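PDB 7FE6: AvmM from Streptomyces sp. NBRC 109436, which catalyses macrocyclization in alchivemycin A biosynthesis, through dehydration followed by a Michael-type addition. Local coordinates for residues L79-K82 / W88-Q91; G59-I64 / P172-N177; G119-P124 / E132-T137. All blocks are in the same frame, centred on the assembly; numbering follows the deposited sequence.

Contact 1: residues L79-K82 / W88-Q91; sequences LFYK and WQEQ
Q89 lays its side chain over one face of the Y81 ring: CG stands 4.0 Å from the ring centroid, offset toward the rim, and the terminal amide stacks on the ring with the two planes 16° apart. Both first torsions put CG between the backbone N and the carbonyl carbon (chi1 75° for Y81, 56° for Q89), and beyond CG the glutamine runs out extended along the ring toward its hydroxyl end. The Y81 hydroxyl has its hydrogen bond with the backbone O of S114.

The other sheet face carries F80 and E90. E90 CG sits over the F80 ring, 3.8 Å from its centroid, and the extended chain leaves the carboxylate plane nearly parallel to the phenyl ring. A water links this end back to the first strand, donating to E90 OE2 and accepting from L79 N.

Toward the turn, K82 crosses W88 at about a right angle. Its CB rests over the middle of the indole, 3.9 Å from the centroid of the six-membered ring, while NZ goes on to the carbonyls of S84 and A86; R141 makes a cation-pi contact with the indole.

Backbone bonds set the register: Y81 N to Q89 O at 2.9 Å, Q89 N to Y81 O at 2.8 Å, and Q91 N to L79 O at 2.9 Å. Y81 and Q89 thus form a hydrogen-bonded antiparallel pair and F80 and E90 a non-hydrogen-bonded one, the alternation of antiparallel strands, here the two arms of a beta hairpin (77-83 and 89-90), with 89-90 outermost in its sheet within the chain.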
loop_
_atom_site.group_PDB
_atom_site.type_symbol
_atom_site.label_atom_id
_atom_site.label_comp_id
_atom_site.label_asym_id
_atom_site.label_seq_id
_atom_site.Cartn_x
_atom_site.Cartn_y
_atom_site.Cartn_z
ATOM N N LEU A 79 22.210 6.510 1.293
ATOM C CA LEU A 79 21.045 6.125 2.080
ATOM C C LEU A 79 21.032 6.928 3.371
ATOM O O LEU A 79 21.951 6.806 4.185
ATOM C CB LEU A 79 21.061 4.622 2.381
ATOM C CG LEU A 79 19.722 3.866 2.372
ATOM C CD1 LEU A 79 19.847 2.535 3.109
ATOM C CD2 LEU A 79 18.595 4.688 2.934
ATOM N N PHE A 80 19.995 7.743 3.556
ATOM C CA PHE A 80 19.766 8.472 4.800
ATOM C C PHE A 80 18.387 8.139 5.339
ATOM O O PHE A 80 17.452 7.850 4.577
ATOM C CB PHE A 80 19.856 9.986 4.605
ATOM C CG PHE A 80 21.244 10.483 4.383
ATOM C CD1 PHE A 80 21.871 10.299 3.145
ATOM C CD2 PHE A 80 21.924 11.148 5.404
ATOM C CE1 PHE A 80 23.159 10.765 2.932
ATOM C CE2 PHE A 80 23.227 11.627 5.208
ATOM C CZ PHE A 80 23.853 11.429 3.976
ATOM N N TYR A 81 18.246 8.210 6.656
ATOM C CA TYR A 81 16.949 7.916 7.230
ATOM C C TYR A 81 16.778 8.694 8.516
ATOM O O TYR A 81 17.733 9.242 9.088
ATOM C CB TYR A 81 16.756 6.413 7.461
ATOM C CG TYR A 81 17.513 5.831 8.640
ATOM C CD1 TYR A 81 18.882 5.559 8.544
ATOM C CD2 TYR A 81 16.856 5.499 9.819
ATOM C CE1 TYR A 81 19.585 5.011 9.596
ATOM C CE2 TYR A 81 17.544 4.949 10.889
ATOM C CZ TYR A 81 18.925 4.704 10.774
ATOM O OH TYR A 81 19.639 4.143 11.825
ATOM N N LYS A 82 15.528 8.707 8.972
ATOM C CA LYS A 82 15.118 9.444 10.158
ATOM C C LYS A 82 13.974 8.655 10.766
ATOM O O LYS A 82 12.981 8.394 10.078
ATOM C CB LYS A 82 14.702 10.861 9.758
ATOM C CG LYS A 82 13.739 11.586 10.652
ATOM C CD LYS A 82 12.927 12.552 9.784
ATOM C CE LYS A 82 12.613 13.834 10.481
ATOM N NZ LYS A 82 11.860 13.606 11.754
ATOM N N TRP A 88 17.637 13.335 11.100
ATOM C CA TRP A 88 18.204 12.601 9.973
ATOM C C TRP A 88 19.568 12.043 10.336
ATOM O O TRP A 88 20.291 12.603 11.160
ATOM C CB TRP A 88 18.333 13.497 8.743
ATOM C CG TRP A 88 17.038 13.721 8.039
ATOM C CD1 TRP A 88 16.206 14.789 8.167
ATOM C CD2 TRP A 88 16.426 12.835 7.083
ATOM N NE1 TRP A 88 15.096 14.617 7.360
ATOM C CE2 TRP A 88 15.198 13.418 6.703
ATOM C CE3 TRP A 88 16.782 11.587 6.549
ATOM C CZ2 TRP A 88 14.327 12.809 5.793
ATOM C CZ3 TRP A 88 15.930 10.975 5.662
ATOM C CH2 TRP A 88 14.707 11.587 5.279
ATOM N N GLN A 89 19.914 10.914 9.728
ATOM C CA GLN A 89 21.267 10.381 9.853
ATOM C C GLN A 89 21.581 9.596 8.596
ATOM O O GLN A 89 20.683 9.168 7.862
ATOM C CB GLN A 89 21.444 9.469 11.072
ATOM C CG GLN A 89 20.443 8.326 11.046
ATOM C CD GLN A 89 20.534 7.424 12.227
ATOM O OE1 GLN A 89 21.605 6.924 12.560
ATOM N NE2 GLN A 89 19.413 7.195 12.868
ATOM N N GLU A 90 22.872 9.428 8.351
ATOM C CA GLU A 90 23.306 8.580 7.259
ATOM C C GLU A 90 23.328 7.138 7.731
ATOM O O GLU A 90 23.834 6.841 8.816
ATOM C CB GLU A 90 24.686 8.984 6.773
ATOM C CG GLU A 90 25.000 8.329 5.469
ATOM C CD GLU A 90 26.315 8.793 4.890
ATOM O OE1 GLU A 90 27.095 9.452 5.637
ATOM O OE2 GLU A 90 26.548 8.506 3.685
ATOM N N GLN A 91 22.759 6.247 6.933
ATOM C CA GLN A 91 22.788 4.839 7.286
ATOM C C GLN A 91 24.239 4.363 7.344
ATOM O O GLN A 91 25.071 4.761 6.527
ATOM C CB GLN A 91 21.976 4.023 6.278
ATOM C CG GLN A 91 21.611 2.623 6.754
ATOM C CD GLN A 91 22.800 1.674 6.727
ATOM O OE1 GLN A 91 23.738 1.859 5.940
ATOM N NE2 GLN A 91 22.774 0.652 7.592
HETATM O O HOH W 1 25.208 6.578 2.059
#

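Contact 2: residues G59-I64 / P172-N177; sequences GLNLVI and PGLFGN
G59 meets the F175 ring with its backbone: its N lies 3.1 Å from F175 CD1, and the ring spreads beside the strand where a side chain would otherwise stand. A CB on this residue would come within 3.0 Å of F175 CG, a tight fit, so the bare alpha carbon is what lets the phenyl group settle so near. The ring reaches this place with CG anti to the backbone N (chi1 -173°), and it packs on L162 and Q112 as well.

At L60 the strand turns its side chain to the opposite face, onto V45, Y47 and A138.

N61 points back to the loop and makes the main polar link. Its amide grips both backbone groups of one residue: F175 N donates to N61 OD1 at 3.1 Å, in the carbonyl plane and on a lone pair, while N61 ND2 donates to F175 O at 3.0 Å, with that oxygen only 3° out of the amide plane. The second bond is nearly straight, 165° at the hydrogen. L174 comes alongside, its CB 3.3 Å from N61 OD1, and ND2 has another acceptor in the O of L158. An alanine here would remove both bonds to F175 and the one to L158 O, and would probably leave the N-H and C=O of F175 without these partners and the loop freer to shift.

Further along, L62 again faces inward, against V45 and I155.

The amide of N61 pairs with the N-H and C=O of F175 much as a peptide group would, out from the face of the sheet. Buried, satisfied at both ends and fixed in its rotation by its bonds, it fastens the irregular 172-177 loop across the outer side of strand 57-66.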
loop_
_atom_site.group_PDB
_atom_site.type_symbol
_atom_site.label_atom_id
_atom_site.label_comp_id
_atom_site.label_asym_id
_atom_site.label_seq_id
_atom_site.Cartn_x
_atom_site.Cartn_y
_atom_site.Cartn_z
ATOM N N GLY A 59 13.587 -2.548 15.525
ATOM C CA GLY A 59 14.175 -1.659 14.541
ATOM C C GLY A 59 13.910 -2.167 13.142
ATOM O O GLY A 59 13.695 -3.363 12.927
ATOM N N LEU A 60 13.937 -1.243 12.184
ATOM C CA LEU A 60 13.654 -1.572 10.792
ATOM C C LEU A 60 14.916 -1.984 10.035
ATOM O O LEU A 60 15.981 -1.368 10.171
ATOM C CB LEU A 60 13.017 -0.379 10.068
ATOM C CG LEU A 60 12.722 -0.657 8.580
ATOM C CD1 LEU A 60 11.639 -1.716 8.417
ATOM C CD2 LEU A 60 12.477 0.580 7.718
ATOM N N ASN A 61 14.775 -3.010 9.203
ATOM C CA ASN A 61 15.760 -3.350 8.187
ATOM C C ASN A 61 15.153 -3.114 6.807
ATOM O O ASN A 61 13.939 -3.261 6.610
ATOM C CB ASN A 61 16.227 -4.807 8.326
ATOM C CG ASN A 61 16.814 -5.102 9.706
ATOM O OD1 ASN A 61 17.917 -4.663 10.033
ATOM N ND2 ASN A 61 16.053 -5.819 10.536
ATOM N N LEU A 62 16.007 -2.700 5.868
ATOM C CA LEU A 62 15.640 -2.394 4.488
ATOM C C LEU A 62 16.577 -3.166 3.569
ATOM O O LEU A 62 17.798 -3.135 3.761
ATOM C CB LEU A 62 15.749 -0.893 4.214
ATOM C CG LEU A 62 14.697 -0.153 3.403
ATOM C CD1 LEU A 62 13.322 -0.220 4.050
ATOM C CD2 LEU A 62 15.147 1.268 3.305
ATOM N N VAL A 63 16.025 -3.892 2.604
ATOM C CA VAL A 63 16.834 -4.701 1.700
ATOM C C VAL A 63 16.692 -4.173 0.284
ATOM O O VAL A 63 15.576 -3.988 -0.204
ATOM C CB VAL A 63 16.451 -6.186 1.760
ATOM C CG1 VAL A 63 17.359 -6.981 0.866
ATOM C CG2 VAL A 63 16.555 -6.680 3.179
ATOM N N ILE A 64 17.819 -3.903 -0.366
ATOM C CA ILE A 64 17.821 -3.504 -1.767
ATOM C C ILE A 64 18.327 -4.682 -2.579
ATOM O O ILE A 64 19.360 -5.266 -2.244
ATOM C CB ILE A 64 18.663 -2.246 -2.007
ATOM C CG1 ILE A 64 18.144 -1.106 -1.117
ATOM C CG2 ILE A 64 18.604 -1.883 -3.495
ATOM C CD1 ILE A 64 18.866 0.208 -1.313
ATOM N N PRO A 172 24.409 -10.560 11.520
ATOM C CA PRO A 172 25.379 -9.479 11.735
ATOM C C PRO A 172 25.058 -8.292 10.841
ATOM O O PRO A 172 24.831 -8.439 9.639
ATOM C CB PRO A 172 26.728 -10.127 11.385
ATOM C CG PRO A 172 26.385 -11.248 10.482
ATOM C CD PRO A 172 25.039 -11.757 10.935
ATOM N N GLY A 173 24.988 -7.118 11.455
ATOM C CA GLY A 173 24.660 -5.897 10.768
ATOM C C GLY A 173 23.203 -5.492 10.859
ATOM O O GLY A 173 22.904 -4.299 10.741
ATOM N N LEU A 174 22.295 -6.442 11.076
ATOM C CA LEU A 174 20.864 -6.169 11.087
ATOM C C LEU A 174 20.284 -6.227 12.497
ATOM O O LEU A 174 20.769 -6.973 13.361
ATOM C CB LEU A 174 20.116 -7.166 10.198
ATOM C CG LEU A 174 20.621 -7.350 8.766
ATOM C CD1 LEU A 174 19.652 -8.214 7.978
ATOM C CD2 LEU A 174 20.837 -6.006 8.093
ATOM N N PHE A 175 19.177 -5.500 12.693
ATOM C CA PHE A 175 18.524 -5.444 13.996
ATOM C C PHE A 175 17.544 -6.601 14.161
ATOM O O PHE A 175 16.694 -6.831 13.294
ATOM C CB PHE A 175 17.783 -4.123 14.204
ATOM C CG PHE A 175 17.239 -3.978 15.596
ATOM C CD1 PHE A 175 16.003 -4.513 15.935
ATOM C CD2 PHE A 175 18.006 -3.369 16.591
ATOM C CE1 PHE A 175 15.524 -4.423 17.234
ATOM C CE2 PHE A 175 17.532 -3.263 17.892
ATOM C CZ PHE A 175 16.282 -3.784 18.214
ATOM N N GLY A 176 17.673 -7.326 15.280
ATOM C CA GLY A 176 16.663 -8.287 15.683
ATOM C C GLY A 176 17.124 -9.729 15.758
ATOM O O GLY A 176 18.113 -10.112 15.117
ATOM N N ASN A 177 16.452 -10.524 16.592
ATOM C CA ASN A 177 16.625 -11.969 16.583
ATOM C C ASN A 177 15.410 -12.704 16.046
ATOM O O ASN A 177 15.542 -13.850 15.614
ATOM C CB ASN A 177 16.975 -12.483 17.994
ATOM C CG ASN A 177 15.814 -12.382 18.957
ATOM O OD1 ASN A 177 14.966 -11.495 18.831
ATOM N ND2 ASN A 177 15.788 -13.262 19.953
#

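Contact 3: residues G119-P124 / E132-T137. With ZHU (Alchivemycin A), chain I.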
loop_
_atom_site.group_PDB
_atom_site.type_symbol
_atom_site.label_atom_id
_atom_site.label_comp_id
_atom_site.label_asym_id
_atom_site.label_seq_id
_atom_site.Cartn_x
_atom_site.Cartn_y
_atom_site.Cartn_z
ATOM N N GLY A 119 11.356 9.755 21.133
ATOM C CA GLY A 119 10.565 9.798 22.345
ATOM C C GLY A 119 9.079 9.589 22.159
ATOM O O GLY A 119 8.299 9.978 23.027
ATOM N N ILE A 120 8.649 9.033 21.035
ATOM C CA ILE A 120 7.247 8.661 20.908
ATOM C C ILE A 120 7.052 7.341 21.654
ATOM O O ILE A 120 6.456 7.317 22.732
ATOM C CB ILE A 120 6.843 8.597 19.437
ATOM C CG1 ILE A 120 7.088 9.980 18.847
ATOM C CG2 ILE A 120 5.397 8.191 19.287
ATOM C CD1 ILE A 120 6.711 10.127 17.389
ATOM N N LEU A 121 7.576 6.244 21.108
ATOM C CA LEU A 121 7.622 4.958 21.795
ATOM C C LEU A 121 8.945 4.720 22.520
ATOM O O LEU A 121 8.992 3.939 23.488
ATOM C CB LEU A 121 7.396 3.821 20.796
ATOM C CG LEU A 121 6.040 3.853 20.087
ATOM C CD1 LEU A 121 5.919 2.742 19.062
ATOM C CD2 LEU A 121 4.938 3.747 21.134
ATOM N N SER A 122 10.015 5.367 22.074
ATOM C CA SER A 122 11.330 5.062 22.593
ATOM C C SER A 122 11.465 5.525 24.039
ATOM O O SER A 122 10.761 6.424 24.511
ATOM C CB SER A 122 12.413 5.693 21.714
ATOM O OG SER A 122 12.409 7.101 21.825
ATOM N N LYS A 123 12.362 4.864 24.746
ATOM C CA LYS A 123 12.627 5.011 26.151
ATOM C C LYS A 123 14.009 5.604 26.341
ATOM O O LYS A 123 14.829 5.590 25.416
ATOM C CB LYS A 123 12.522 3.648 26.848
ATOM C CG LYS A 123 11.102 3.167 27.062
ATOM C CD LYS A 123 10.376 4.061 28.112
ATOM C CE LYS A 123 8.850 3.901 28.080
ATOM N NZ LYS A 123 8.298 4.286 26.751
ATOM N N PRO A 124 14.294 6.172 27.519
ATOM C CA PRO A 124 15.603 6.820 27.721
ATOM C C PRO A 124 16.803 5.903 27.527
ATOM O O PRO A 124 17.890 6.405 27.218
ATOM C CB PRO A 124 15.505 7.350 29.155
ATOM C CG PRO A 124 14.043 7.561 29.373
ATOM C CD PRO A 124 13.362 6.455 28.627
ATOM N N GLU A 132 0.937 -2.958 20.918
ATOM C CA GLU A 132 -0.057 -3.296 19.909
ATOM C C GLU A 132 -0.619 -2.016 19.319
ATOM O O GLU A 132 -0.747 -1.005 20.018
ATOM C CB GLU A 132 -1.185 -4.160 20.494
ATOM C CG GLU A 132 -2.187 -3.458 21.423
ATOM C CD GLU A 132 -3.385 -4.361 21.834
ATOM O OE1 GLU A 132 -3.925 -4.151 22.941
ATOM O OE2 GLU A 132 -3.816 -5.251 21.056
ATOM N N VAL A 133 -0.833 -2.036 17.998
ATOM C CA VAL A 133 -1.453 -0.937 17.269
ATOM C C VAL A 133 -0.440 0.188 17.057
ATOM O O VAL A 133 -0.650 1.085 16.233
ATOM C CB VAL A 133 -2.740 -0.464 17.989
ATOM C CG1 VAL A 133 -3.412 0.683 17.270
ATOM C CG2 VAL A 133 -3.745 -1.620 18.105
ATOM N N GLU A 134 0.688 0.142 17.760
ATOM C CA GLU A 134 1.650 1.220 17.574
ATOM C C GLU A 134 2.516 0.975 16.334
ATOM O O GLU A 134 2.605 -0.140 15.794
ATOM C CB GLU A 134 2.535 1.377 18.811
ATOM C CG GLU A 134 1.812 1.635 20.125
ATOM C CD GLU A 134 1.166 2.998 20.220
ATOM O OE1 GLU A 134 1.496 3.907 19.430
ATOM O OE2 GLU A 134 0.336 3.167 21.133
ATOM N N SER A 135 3.222 2.027 15.923
ATOM C CA SER A 135 4.011 1.930 14.704
ATOM C C SER A 135 5.227 2.834 14.803
ATOM O O SER A 135 5.227 3.816 15.555
ATOM C CB SER A 135 3.174 2.272 13.451
ATOM O OG SER A 135 3.046 3.665 13.264
ATOM N N VAL A 136 6.269 2.469 14.041
ATOM C CA VAL A 136 7.525 3.213 13.937
ATOM C C VAL A 136 7.774 3.506 12.461
ATOM O O VAL A 136 7.647 2.612 11.620
ATOM C CB VAL A 136 8.717 2.428 14.540
ATOM C CG1 VAL A 136 10.053 3.126 14.248
ATOM C CG2 VAL A 136 8.535 2.204 16.048
ATOM N N THR A 137 8.157 4.740 12.151
ATOM C CA THR A 137 8.367 5.168 10.778
ATOM C C THR A 137 9.833 5.495 10.558
ATOM O O THR A 137 10.471 6.129 11.407
ATOM C CB THR A 137 7.539 6.429 10.451
ATOM O OG1 THR A 137 6.136 6.134 10.429
ATOM C CG2 THR A 137 7.967 7.064 9.118
HETATM C C1 ZHU I . -2.111 2.315 11.650
HETATM C C11 ZHU I . -3.075 8.759 16.400
HETATM C C12 ZHU I . -3.225 8.516 14.897
HETATM C C14 ZHU I . -5.599 8.570 15.659
HETATM C C15 ZHU I . -6.854 8.105 15.751
HETATM C C17 ZHU I . -9.061 9.059 16.433
HETATM C C19 ZHU I . -10.290 7.201 17.387
HETATM C C2 ZHU I . -1.722 3.200 12.808
HETATM C C21 ZHU I . -10.563 4.767 17.845
HETATM C C22 ZHU I . -9.587 4.897 19.006
HETATM C C24 ZHU I . -9.221 7.365 18.475
HETATM C C25 ZHU I . -7.795 7.375 17.856
HETATM C C27 ZHU I . -5.397 6.739 18.822
HETATM C C28 ZHU I . -8.736 6.401 20.813
HETATM C C29 ZHU I . -10.520 3.345 17.302
HETATM C C31 ZHU I . -2.700 1.484 14.140
HETATM C C35 ZHU I . 0.164 8.095 18.374
HETATM C C38 ZHU I . -3.197 5.735 19.625
HETATM C C5 ZHU I . -2.680 4.235 16.170
HETATM C C7 ZHU I . -1.190 5.307 17.819
HETATM C C9 ZHU I . -1.186 7.843 17.698
HETATM N N33 ZHU I . -3.562 5.365 18.256
HETATM O O32 ZHU I . -0.454 3.939 15.313
HETATM O O34 ZHU I . -0.132 6.531 15.954
HETATM O O36 ZHU I . -6.766 8.429 19.699
HETATM O O40 ZHU I . -4.574 7.254 21.208
HETATM O O41 ZHU I . -5.275 5.727 16.572
#
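L121 reaches over the side chain of E134, with CD1 3.7 Å from E134 CB and CD2 3.9 Å from E134 CG. The two chains meet obliquely. L121 CD1 also lies 4.0 Å from V136 CG2 and runs up against the O of S135. The leucine fork therefore spans the last loop residue and the beginning of strand 135-144. CG is anti to the carbonyl carbon (chi1 -61°), which aims the branch out of its own loop; L130 and P131 pack on it too, and D117 binds its backbone N.

E134 is bent at chi2 (-70°), and this turns the carboxylate back past L121 toward the bound alchivemycin A. There E134 OE1 lies 3.4 Å from ligand atom C7. Next to it V133, whose backbone takes a positive phi of 78°, comes close with both its carbonyl and a methyl: V133 O is 3.0 Å and V133 CG1 3.3 Å from ligand atom C31. R50 completes the residues that line the ligand.

A second subunit closes in on the same region: its R13 and Y15 pack on V133 and E134, and OE1 of its Q184 accepts a hydrogen bond from the S135 hydroxyl. The arrangement is that of a ligand site at the rim of a beta sheet, beside a subunit interface, with the apolar L121 backing the glutamate that faces the ligand.

Contact 2 is the buried one of the three, near the centre of the chain, whereas contacts 1 and 3 are only partly buried and both touch the second subunit. Contacts 1 and 3 also share a sheet, since strands 77-83 and 135-144 are neighbours in it; contact 2 belongs to the other sheet, through strand 57-66, and the stretch of chain it closes, from 59-64 to 172-177, contains both of the others. Chemistry follows place: contact 1 is strand pairing with side chains laid over rings, contact 2 a side-chain amide tying a loop to a strand, and contact 3 apolar overlap beside a ligand. Centres of contacts 1 and 3 lie about 18 Å apart.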